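Local coordinates for Co-LOCKR: de novo designed protein switch (Synthetic construct, PDB 7JH5), which serves as a de novo designed helical-bundle switch, probably changing state so that cells bearing precise combinations of surface antigens can be targeted, at residues A[15-20]-A[86-91]. Numbering follows the deposited sequence. Where two conformers were deposited one is given.
Sequences TKLQRL and KILEEA
Ile87 reaches across from helix 52-96 and sets its CD1 methyl among three side chains of helix 3-48. CD1 lies 3.8 Å from Lys16 CB, the shortest apolar approach. The tips of Leu17 and Leu20 bound the same methyl more loosely, Leu17 CD2 at 4.1 Å and Leu20 CD2 at 4.2 Å from Ile87 CD1. Both leucines run past Ile87 in the opposite direction, so the branches overlap alongside. With CG1 of Ile87 anti to its carbonyl carbon (chi1 -67°), the CG2 branch stands anti to the backbone N and touches Lys16 CB at 4.0 Å. A looser pair, Leu17 CD1 and Leu88 CD2 at 4.3 Å, extends the apolar patch.

Beyond CB, Lys16 turns from apolar contact to charge. Its chain is extended beyond CG and crosses that of Glu90 at about a right angle, ending in a salt bridge from NZ to Glu90 OE1 on the syn side of the carboxylate. The modelled separation of these two atoms, 2.5 Å, is short, and the exact placement of the carboxylate is doubtful. Replacing Lys16 by an alanine would probably leave the Glu90 carboxylate without its cationic mate across the interface.

Further out, Leu17 also packs on Ile110 and Gln114 of helix 101-142, and Leu88 on Leu107, so a third helix covers the apolar side. On another side of helix 3-48, Arg19 pairs with Glu280 of helix 247-288. The segment axes approach to 10.5 Å at 174°, nearly antiparallel, as expected of consecutive helices in an up-and-down bundle: a buried aliphatic seam edged by an interhelical salt bridge, within the six-helix architecture of this designed switch.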
# COMPACT_ATOMS: atom_id res chain seq x y z
N THR A 15 13.16 -4.81 14.73
CA THR A 15 12.05 -4.18 15.42
C THR A 15 11.81 -2.76 14.92
O THR A 15 10.66 -2.33 14.75
CB THR A 15 12.30 -4.17 16.93
OG1 THR A 15 12.27 -5.51 17.43
CG2 THR A 15 11.25 -3.33 17.63
N LYS A 16 12.88 -2.00 14.69
CA LYS A 16 12.72 -0.66 14.13
C LYS A 16 12.14 -0.70 12.73
O LYS A 16 11.38 0.20 12.35
CB LYS A 16 14.07 0.06 14.10
CG LYS A 16 14.54 0.59 15.44
CD LYS A 16 16.00 1.00 15.36
CE LYS A 16 16.36 2.04 16.41
NZ LYS A 16 17.64 2.73 16.06
N LEU A 17 12.48 -1.73 11.96
CA LEU A 17 12.05 -1.79 10.56
C LEU A 17 10.58 -2.14 10.44
O LEU A 17 9.86 -1.53 9.63
CB LEU A 17 12.90 -2.82 9.81
CG LEU A 17 14.28 -2.36 9.35
CD1 LEU A 17 15.07 -3.49 8.71
CD2 LEU A 17 14.15 -1.20 8.37
N GLN A 18 10.09 -3.11 11.22
CA GLN A 18 8.68 -3.47 11.16
C GLN A 18 7.81 -2.29 11.58
O GLN A 18 6.81 -1.97 10.93
CB GLN A 18 8.41 -4.69 12.03
CG GLN A 18 8.78 -4.54 13.50
CD GLN A 18 7.59 -4.19 14.38
OE1 GLN A 18 6.55 -3.73 13.89
NE2 GLN A 18 7.73 -4.41 15.68
N ARG A 19 8.18 -1.62 12.68
CA ARG A 19 7.46 -0.42 13.08
C ARG A 19 7.48 0.61 11.96
O ARG A 19 6.47 1.27 11.69
CB ARG A 19 8.09 0.18 14.34
CG ARG A 19 7.84 -0.62 15.60
CD ARG A 19 8.64 -0.04 16.76
NE ARG A 19 8.60 -0.88 17.94
CZ ARG A 19 9.40 -0.73 18.99
NH1 ARG A 19 10.31 0.25 19.00
NH2 ARG A 19 9.30 -1.54 20.03
N LEU A 20 8.63 0.75 11.29
CA LEU A 20 8.72 1.67 10.16
C LEU A 20 7.76 1.28 9.05
O LEU A 20 7.11 2.14 8.44
CB LEU A 20 10.15 1.69 9.62
CG LEU A 20 10.38 2.63 8.43
CD1 LEU A 20 10.06 4.06 8.85
CD2 LEU A 20 11.80 2.51 7.91
N LYS A 86 19.33 4.38 7.29
CA LYS A 86 19.96 4.70 8.57
C LYS A 86 19.91 3.50 9.51
O LYS A 86 20.94 3.06 10.03
CB LYS A 86 19.30 5.92 9.21
CG LYS A 86 19.66 6.10 10.68
CD LYS A 86 19.63 7.55 11.15
CE LYS A 86 18.22 8.15 11.14
NZ LYS A 86 17.19 7.19 11.61
N ILE A 87 18.71 2.96 9.75
CA ILE A 87 18.55 1.84 10.68
C ILE A 87 19.57 0.75 10.37
O ILE A 87 20.22 0.21 11.27
CB ILE A 87 17.12 1.30 10.63
CG1 ILE A 87 16.13 2.33 11.18
CG2 ILE A 87 17.03 -0.01 11.39
CD1 ILE A 87 14.69 2.02 10.86
N LEU A 88 19.71 0.40 9.09
CA LEU A 88 20.61 -0.68 8.72
C LEU A 88 22.06 -0.27 8.90
O LEU A 88 22.88 -1.06 9.38
CB LEU A 88 20.34 -1.10 7.27
CG LEU A 88 19.03 -1.89 7.12
CD1 LEU A 88 18.51 -1.84 5.69
CD2 LEU A 88 19.24 -3.34 7.55
N GLU A 89 22.40 0.97 8.54
CA GLU A 89 23.75 1.46 8.78
C GLU A 89 24.10 1.43 10.27
O GLU A 89 25.27 1.24 10.63
CB GLU A 89 23.90 2.88 8.23
N GLU A 90 23.11 1.63 11.15
CA GLU A 90 23.37 1.44 12.57
C GLU A 90 23.66 -0.03 12.88
O GLU A 90 24.41 -0.33 13.82
CB GLU A 90 22.20 1.89 13.45
CG GLU A 90 21.28 2.95 12.86
CD GLU A 90 20.33 3.54 13.89
OE1 GLU A 90 19.21 3.00 14.07
OE2 GLU A 90 20.70 4.56 14.52
N ALA A 91 23.07 -0.95 12.12
CA ALA A 91 23.29 -2.37 12.33
C ALA A 91 24.65 -2.80 11.79
O ALA A 91 25.34 -3.62 12.41
CB ALA A 91 22.17 -3.18 11.68